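Local coordinates for uncharacterized protein YhfS (Escherichia coli, PDB 4J8L) that is of unknown function but carries pyridoxal phosphate on a lysine and probably acts as a fold-type I PLP enzyme, possibly with cysteine synthase activity, at residues 144-147 with 148-151; 208-211 with 212-216; 226-229 with 230-233; 8-11 with 12-15. All coordinates share one frame; numbering follows the deposited sequence.

Contact 1: 144-147 with 148-151; sequences RQQP and QDSY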
# COMPACT_ATOMS: atom_id res chain seq x y z
N ARG A 144 -0.65 7.66 -4.63
CA ARG A 144 -1.35 8.70 -5.36
C ARG A 144 -2.76 8.30 -5.80
O ARG A 144 -2.96 7.26 -6.44
CB ARG A 144 -0.53 9.11 -6.59
CG ARG A 144 0.89 9.57 -6.28
CD ARG A 144 0.91 10.69 -5.25
NE ARG A 144 2.23 11.31 -5.11
CZ ARG A 144 2.55 12.18 -4.16
NH1 ARG A 144 1.66 12.53 -3.24
NH2 ARG A 144 3.77 12.70 -4.12
N GLN A 145 -3.73 9.16 -5.51
CA GLN A 145 -5.12 8.90 -5.85
C GLN A 145 -5.48 9.44 -7.23
O GLN A 145 -6.48 9.03 -7.83
CB GLN A 145 -6.03 9.55 -4.82
CG GLN A 145 -5.88 8.94 -3.43
CD GLN A 145 -6.38 9.87 -2.35
OE1 GLN A 145 -5.60 10.62 -1.77
NE2 GLN A 145 -7.69 9.85 -2.09
N GLN A 146 -4.67 10.36 -7.73
CA GLN A 146 -4.88 10.94 -9.04
C GLN A 146 -3.53 11.48 -9.51
O GLN A 146 -2.68 11.79 -8.68
CB GLN A 146 -5.93 12.05 -8.96
CG GLN A 146 -5.58 13.16 -8.02
CD GLN A 146 -6.75 14.07 -7.74
OE1 GLN A 146 -7.84 13.89 -8.29
NE2 GLN A 146 -6.54 15.05 -6.86
N PRO A 147 -3.33 11.56 -10.84
CA PRO A 147 -2.01 11.88 -11.41
C PRO A 147 -1.41 13.18 -10.89
O PRO A 147 -0.19 13.28 -10.74
CB PRO A 147 -2.31 12.02 -12.91
CG PRO A 147 -3.51 11.20 -13.13
CD PRO A 147 -4.33 11.30 -11.89
N GLN A 148 -2.26 14.17 -10.63
CA GLN A 148 -1.79 15.49 -10.21
C GLN A 148 -1.36 15.58 -8.75
O GLN A 148 -0.83 16.62 -8.34
CB GLN A 148 -2.86 16.55 -10.49
CG GLN A 148 -4.14 16.33 -9.71
CD GLN A 148 -5.20 15.61 -10.53
OE1 GLN A 148 -4.92 14.59 -11.18
NE2 GLN A 148 -6.42 16.15 -10.53
N ASP A 149 -1.58 14.54 -7.96
CA ASP A 149 -1.22 14.59 -6.54
C ASP A 149 0.29 14.54 -6.34
O ASP A 149 0.97 13.61 -6.79
CB ASP A 149 -1.89 13.46 -5.75
CG ASP A 149 -3.37 13.70 -5.53
OD1 ASP A 149 -3.84 14.85 -5.75
OD2 ASP A 149 -4.06 12.74 -5.12
N SER A 150 0.81 15.56 -5.66
CA SER A 150 2.25 15.74 -5.53
C SER A 150 2.65 16.03 -4.10
O SER A 150 3.81 16.31 -3.83
CB SER A 150 2.71 16.90 -6.41
OG SER A 150 2.12 18.12 -5.98
N TYR A 151 1.70 15.96 -3.18
CA TYR A 151 2.01 16.32 -1.80
C TYR A 151 3.02 15.40 -1.14
O TYR A 151 3.11 14.21 -1.47
CB TYR A 151 0.74 16.46 -0.96
CG TYR A 151 -0.10 15.21 -0.75
CD1 TYR A 151 -1.28 15.01 -1.46
CD2 TYR A 151 0.25 14.26 0.20
CE1 TYR A 151 -2.07 13.91 -1.25
CE2 TYR A 151 -0.54 13.13 0.42
CZ TYR A 151 -1.70 12.97 -0.31
OH TYR A 151 -2.50 11.87 -0.10
O HOH W 1 -3.22 11.06 -3.38
O HOH W 2 -5.10 11.33 0.80
O HOH W 3 1.12 11.73 -8.92

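Contact 2: 208-211 with 212-216; sequences GDAD and VINRI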
# COMPACT_ATOMS: atom_id res chain seq x y z
N GLY A 208 1.53 2.02 15.23
CA GLY A 208 1.64 3.40 15.68
C GLY A 208 1.55 3.58 17.18
O GLY A 208 2.08 2.79 17.95
N ASP A 209 0.86 4.64 17.59
CA ASP A 209 0.79 5.03 19.00
C ASP A 209 0.06 4.00 19.86
O ASP A 209 -0.97 3.46 19.47
CB ASP A 209 0.11 6.39 19.13
CG ASP A 209 0.92 7.52 18.52
OD1 ASP A 209 2.09 7.30 18.14
OD2 ASP A 209 0.39 8.64 18.43
N ALA A 210 0.61 3.75 21.05
CA ALA A 210 0.07 2.76 21.97
C ALA A 210 -1.39 3.02 22.38
O ALA A 210 -2.17 2.07 22.50
CB ALA A 210 0.96 2.65 23.22
N ASP A 211 -1.75 4.27 22.61
CA ASP A 211 -3.13 4.54 23.02
C ASP A 211 -4.12 4.09 21.93
O ASP A 211 -5.15 3.50 22.24
CB ASP A 211 -3.36 5.99 23.49
CG ASP A 211 -3.05 7.03 22.43
OD1 ASP A 211 -2.55 6.71 21.34
OD2 ASP A 211 -3.30 8.22 22.71
N VAL A 212 -3.77 4.31 20.68
CA VAL A 212 -4.62 3.85 19.58
C VAL A 212 -4.63 2.32 19.46
O VAL A 212 -5.70 1.71 19.37
CB VAL A 212 -4.20 4.46 18.23
CG1 VAL A 212 -5.11 3.94 17.12
CG2 VAL A 212 -4.22 5.97 18.32
N ILE A 213 -3.45 1.72 19.44
CA ILE A 213 -3.34 0.27 19.32
C ILE A 213 -4.05 -0.44 20.47
O ILE A 213 -4.72 -1.46 20.26
CB ILE A 213 -1.86 -0.18 19.27
CG1 ILE A 213 -1.17 0.46 18.06
CG2 ILE A 213 -1.74 -1.71 19.22
CD1 ILE A 213 -1.84 0.15 16.73
N ASN A 214 -3.92 0.09 21.69
CA ASN A 214 -4.59 -0.49 22.84
C ASN A 214 -6.11 -0.45 22.68
O ASN A 214 -6.81 -1.40 23.05
CB ASN A 214 -4.19 0.20 24.14
CG ASN A 214 -2.78 -0.15 24.59
OD1 ASN A 214 -2.24 -1.19 24.20
ND2 ASN A 214 -2.20 0.70 25.42
N ARG A 215 -6.63 0.63 22.10
CA ARG A 215 -8.07 0.72 21.86
C ARG A 215 -8.51 -0.33 20.85
O ARG A 215 -9.60 -0.90 20.96
CB ARG A 215 -8.49 2.12 21.41
CG ARG A 215 -8.43 3.15 22.54
CD ARG A 215 -9.28 4.38 22.24
NE ARG A 215 -8.73 5.20 21.17
CZ ARG A 215 -7.81 6.14 21.34
NH1 ARG A 215 -7.32 6.37 22.55
NH2 ARG A 215 -7.36 6.84 20.30
N ILE A 216 -7.66 -0.58 19.86
CA ILE A 216 -7.95 -1.61 18.88
C ILE A 216 -7.95 -2.99 19.54
O ILE A 216 -8.89 -3.77 19.39
CB ILE A 216 -6.95 -1.57 17.72
CG1 ILE A 216 -7.13 -0.27 16.92
CG2 ILE A 216 -7.11 -2.80 16.82
CD1 ILE A 216 -6.13 -0.11 15.79

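Contact 3: 226-229 with 230-233; sequences QIQG and AQAL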
# COMPACT_ATOMS: atom_id res chain seq x y z
N GLN A 226 -8.48 -12.97 16.27
CA GLN A 226 -7.03 -13.08 16.42
C GLN A 226 -6.33 -13.54 15.16
O GLN A 226 -6.89 -14.27 14.35
CB GLN A 226 -6.65 -14.04 17.56
CG GLN A 226 -7.39 -13.80 18.86
CD GLN A 226 -7.40 -12.34 19.30
OE1 GLN A 226 -6.40 -11.63 19.16
NE2 GLN A 226 -8.53 -11.89 19.83
N ILE A 227 -5.08 -13.12 15.04
CA ILE A 227 -4.20 -13.64 14.00
C ILE A 227 -3.35 -14.75 14.65
O ILE A 227 -2.71 -14.53 15.68
CB ILE A 227 -3.34 -12.51 13.42
CG1 ILE A 227 -4.23 -11.43 12.79
CG2 ILE A 227 -2.34 -13.04 12.39
CD1 ILE A 227 -5.31 -11.99 11.83
N GLN A 228 -3.37 -15.95 14.07
CA GLN A 228 -2.67 -17.06 14.71
C GLN A 228 -1.15 -16.95 14.55
O GLN A 228 -0.67 -16.25 13.66
CB GLN A 228 -3.17 -18.41 14.18
CG GLN A 228 -4.68 -18.62 14.39
CD GLN A 228 -5.09 -18.54 15.87
OE1 GLN A 228 -4.31 -18.84 16.76
NE2 GLN A 228 -6.33 -18.14 16.11
N GLY A 229 -0.41 -17.62 15.43
CA GLY A 229 1.04 -17.53 15.45
C GLY A 229 1.67 -17.80 14.09
O GLY A 229 2.56 -17.07 13.66
N ALA A 230 1.20 -18.84 13.41
CA ALA A 230 1.77 -19.21 12.12
C ALA A 230 1.54 -18.11 11.08
O ALA A 230 2.42 -17.82 10.25
CB ALA A 230 1.20 -20.54 11.63
N GLN A 231 0.36 -17.51 11.10
CA GLN A 231 0.07 -16.39 10.21
C GLN A 231 0.98 -15.21 10.51
O GLN A 231 1.49 -14.55 9.61
CB GLN A 231 -1.38 -15.95 10.36
CG GLN A 231 -2.41 -16.94 9.87
CD GLN A 231 -3.81 -16.43 10.14
OE1 GLN A 231 -4.21 -16.25 11.30
NE2 GLN A 231 -4.55 -16.15 9.08
N ALA A 232 1.18 -14.95 11.80
CA ALA A 232 2.03 -13.84 12.21
C ALA A 232 3.46 -14.05 11.71
O ALA A 232 4.09 -13.11 11.23
CB ALA A 232 2.00 -13.67 13.73
N LEU A 233 3.97 -15.27 11.85
CA LEU A 233 5.30 -15.58 11.33
C LEU A 233 5.36 -15.42 9.81
O LEU A 233 6.37 -14.98 9.27
CB LEU A 233 5.71 -16.99 11.73
CG LEU A 233 5.97 -17.09 13.24
CD1 LEU A 233 6.10 -18.55 13.62
CD2 LEU A 233 7.25 -16.33 13.57
O HOH W 4 -6.72 -15.89 12.16

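Contact 4: 8-11 with 12-15; sequences SLTI and IEAQ. With ACY (acetic acid), chain E.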
# COMPACT_ATOMS: atom_id res chain seq x y z
N SER A 8 11.25 5.45 -4.90
CA SER A 8 11.61 4.06 -4.63
C SER A 8 12.92 3.94 -3.88
O SER A 8 13.83 4.76 -4.04
CB SER A 8 11.74 3.29 -5.95
OG SER A 8 10.55 3.34 -6.72
N LEU A 9 13.04 2.90 -3.06
CA LEU A 9 14.31 2.58 -2.42
C LEU A 9 15.28 2.00 -3.44
O LEU A 9 14.88 1.25 -4.34
CB LEU A 9 14.11 1.58 -1.28
CG LEU A 9 13.18 2.04 -0.15
CD1 LEU A 9 13.05 0.95 0.91
CD2 LEU A 9 13.67 3.34 0.48
N THR A 10 16.56 2.32 -3.28
CA THR A 10 17.59 1.64 -4.05
C THR A 10 17.80 0.25 -3.46
O THR A 10 17.30 -0.06 -2.38
CB THR A 10 18.93 2.38 -3.97
OG1 THR A 10 19.43 2.31 -2.63
CG2 THR A 10 18.78 3.84 -4.40
N ILE A 11 18.53 -0.59 -4.17
CA ILE A 11 18.85 -1.92 -3.67
C ILE A 11 19.61 -1.84 -2.34
O ILE A 11 19.33 -2.62 -1.42
CB ILE A 11 19.64 -2.76 -4.73
CG1 ILE A 11 19.88 -4.17 -4.21
CG2 ILE A 11 20.95 -2.08 -5.12
CD1 ILE A 11 18.61 -4.93 -4.00
N ILE A 12 20.55 -0.90 -2.24
CA ILE A 12 21.30 -0.73 -1.00
C ILE A 12 20.38 -0.30 0.14
O ILE A 12 20.45 -0.86 1.23
CB ILE A 12 22.44 0.30 -1.12
CG1 ILE A 12 23.42 -0.11 -2.22
CG2 ILE A 12 23.17 0.44 0.20
CD1 ILE A 12 23.92 -1.51 -2.10
N GLU A 13 19.52 0.70 -0.11
CA GLU A 13 18.58 1.13 0.92
C GLU A 13 17.63 0.01 1.34
O GLU A 13 17.30 -0.15 2.52
CB GLU A 13 17.77 2.36 0.45
CG GLU A 13 18.61 3.63 0.35
CD GLU A 13 17.92 4.72 -0.44
OE1 GLU A 13 17.08 4.40 -1.31
OE2 GLU A 13 18.23 5.90 -0.18
N ALA A 14 17.20 -0.79 0.37
CA ALA A 14 16.29 -1.89 0.62
C ALA A 14 16.94 -2.97 1.49
O ALA A 14 16.29 -3.50 2.38
CB ALA A 14 15.79 -2.50 -0.70
N GLN A 15 18.21 -3.28 1.24
CA GLN A 15 18.94 -4.24 2.07
C GLN A 15 18.96 -3.77 3.51
O GLN A 15 18.80 -4.56 4.44
CB GLN A 15 20.40 -4.38 1.61
CG GLN A 15 20.61 -5.07 0.29
CD GLN A 15 22.09 -5.36 0.05
OE1 GLN A 15 22.45 -6.42 -0.43
NE2 GLN A 15 22.95 -4.40 0.40
C ACY E . 7.63 2.23 -5.31
O ACY E . 6.51 1.68 -5.35
OXT ACY E . 8.64 1.81 -5.94
CH3 ACY E . 7.78 3.44 -4.43
O HOH W 5 15.67 6.23 -2.69

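Contact 1: 144-147 with 148-151
Arg144 lays its guanidinium group beside the backbone of residues 149-151 and grips Tyr151 O end-on with two nitrogens. NH1 of Arg144 lies 2.8 Å from Tyr151 O, in the carbonyl plane and on a lone pair. NH2 of Arg144 reaches the same Tyr151 O at 3.1 Å, from above that plane and less straight. Asp149 O sits over one guanidinium face, toward its rim, and NE turns instead to Phe4 O. The bend at chi2 (-54°) carries the Arg144 chain round to this backbone. NH1 also stands over the centre of the Tyr151 ring, although the cation-pi attraction is weak at most. A type I beta turn runs from Gln146 to Asp149, closed by Asp149 N to Gln146 O at 3.0 Å. It lies in the loop between strand 137-141 and helix 153-162 of the aminotransferase-like domain. Across the turn, NE2 of Gln146 donates to Asp149 OD1 at 2.9 Å, on the syn side but tilted out of the carboxylate plane. His96 and Asn121 also bond to Asp149 OD1. The amides of Gln146 and Gln148 stack with their planes 4° apart. With an alanine at Arg144, Tyr151 O would probably lose both guanidinium donors, and with them the link across the turn. One water accepts from Gln145 N and lies close to Asp149 OD2. Tyr151 OH bonds to Gln141 O, and Gln145 NE2 to Pro99 O.

Contact 2: 208-211 with 212-216
Asp211 folds its carboxylate back over the start of helix 210-219, where OD1 meets Val212 N at 2.8 Å. The bond is weak, with an N-H...O angle of only 120°. It arises because CG lies between the backbone N and the carbonyl carbon (chi1 60°), which turns OD1 toward the next amide. The same OD1 touches Val212 CG2 at 3.5 Å. One turn on, Arg215 places a face of its guanidinium over Asp211 O. Its NH1 stays 4.4 Å from Asp211 OD2, too far for a salt bridge. Asn214 packs its amide carbon CG against Ala210 O at 3.1 Å, while CG1 of Ile213 rests on Asp209 O at 3.3 Å. These carbonyls already serve the helix. Asp209 O takes Ile213 N at 3.0 Å, nearly in line with the carbonyl, and Ala210 O and Asp211 O accept from Asn214 N and Arg215 N.

Farther out, Asp209 holds the N-cap position without a capping bond from its side chain; OD2 goes to Asn188, while Arg215 NH2 reaches Ala85 O. Val212 and Ile216 pack on helix 74-86 and Ile213 on strands 67-72 and 203-208, against the large mixed sheet. The opposite charges of Asp211 and Arg215 probably attract only loosely. The hold probably rests mainly on backbone bonds and apolar packing. A carboxylate in the first turn is probably favoured by the partial positive charge of the helix N-terminus.

Contact 3: 226-229 with 230-233
Gln231 reaches back along the chain because its CG is anti to the carbonyl carbon (chi1 -68°) and the next torsion is extended. This sets OE1 beside the backbone of Gln228. There OE1 of Gln231 accepts from Gln228 N at 2.9 Å, in the plane of its own carbonyl and on a lone pair. The N-H...O angle is 161°. A water lies 2.7 Å from Gln231 OE1 and is also close to Gln226 O. Gln228 bends away at chi2. Its OE1 goes to Gly41 N, while its CB lies 3.7 Å from Gln231 OE1. The two amides are nearly parallel, with planes 3° apart. On another side of the Gln231 chain, CG2 of Ile227 touches Gln231 CB at 3.7 Å, and the two side chains cross at about a right angle. A leucine in place of Gln231 would probably leave Gln228 N without its side-chain acceptor and the water short of one neighbour.

The first helical bonds follow. Ala232 N donates to Gln228 O and Leu233 N to Gly229 O, both at 2.9 Å. Ala232 CB rests on Gly229 O at 3.4 Å and packs against helix 50-62. Ile227 is buried on strands 67-72 and 203-208, and Ile227 O is bonded by Thr52. Gln228 occupies the N-cap position of the long helix 229-261, and its backbone N donates to the side chain of Gln231, the third residue after it. This is one bond of the kind found in capping boxes, without the reciprocal one.

Contact 4: 8-11 with 12-15
Glu13 OE1 gathers several contacts at once at the start of helix 11-28. Thr10 N donates to Glu13 OE1 at 2.9 Å with an almost straight bond of 173°, meeting the anti side of the carboxylate. A water bridges the same OE1, at 2.7 Å, to Ser8 O. In return, Thr10 OG1 accepts from Glu13 N at 3.0 Å. OG1 can do so because it stands between the backbone N and the carbonyl carbon (chi1 67°), which points it at Glu13 N. Glu13 CG lies 3.4 Å from Thr10 OG1, so the two side chains pack together as well as bond.

Leu9 CB points toward the helix turn and lies 4.5 Å from Ala14 CB. Ala14 packs on Pro243 and Ala247 of helix 229-261, and Ile11 touches Val244. Thr10 O and Ile11 O accept the first helical bonds, from Ala14 N and Gln15 N. At the far end, Ser8 OG bonds to Lys279 NZ and donates at 2.6 Å to OXT of an acetic acid, probably from the crystallisation liquor. Thr10 and Glu13 thus form a capping box, the reciprocal N-cap pairing that closes the N-terminus of a helix.

Overall arrangement
All four contacts are local. Contact 1 has four of its eight touching residues buried, while contact 4 is the most exposed, with four exposed and two buried. Contacts 2, 3 and 4 lie at helix starts, while contact 1 is a beta turn in a loop. Contacts 2 and 3 are closest, with centres about 19 Å apart, on consecutive helices; both set apolar side chains against strands 67-72 and 203-208. Contact 4 packs against the long helix 229-261 that contact 3 begins, but farther along. Contacts 1 and 3 lie on opposite sides of the chain's centre, their own centres about 35 Å apart. Contact 4 has a full capping box, contact 3 a glutamine back-bond, and contact 2 a weak side-chain bond from Asp211. Contact 1 relies on arginine, amides and waters.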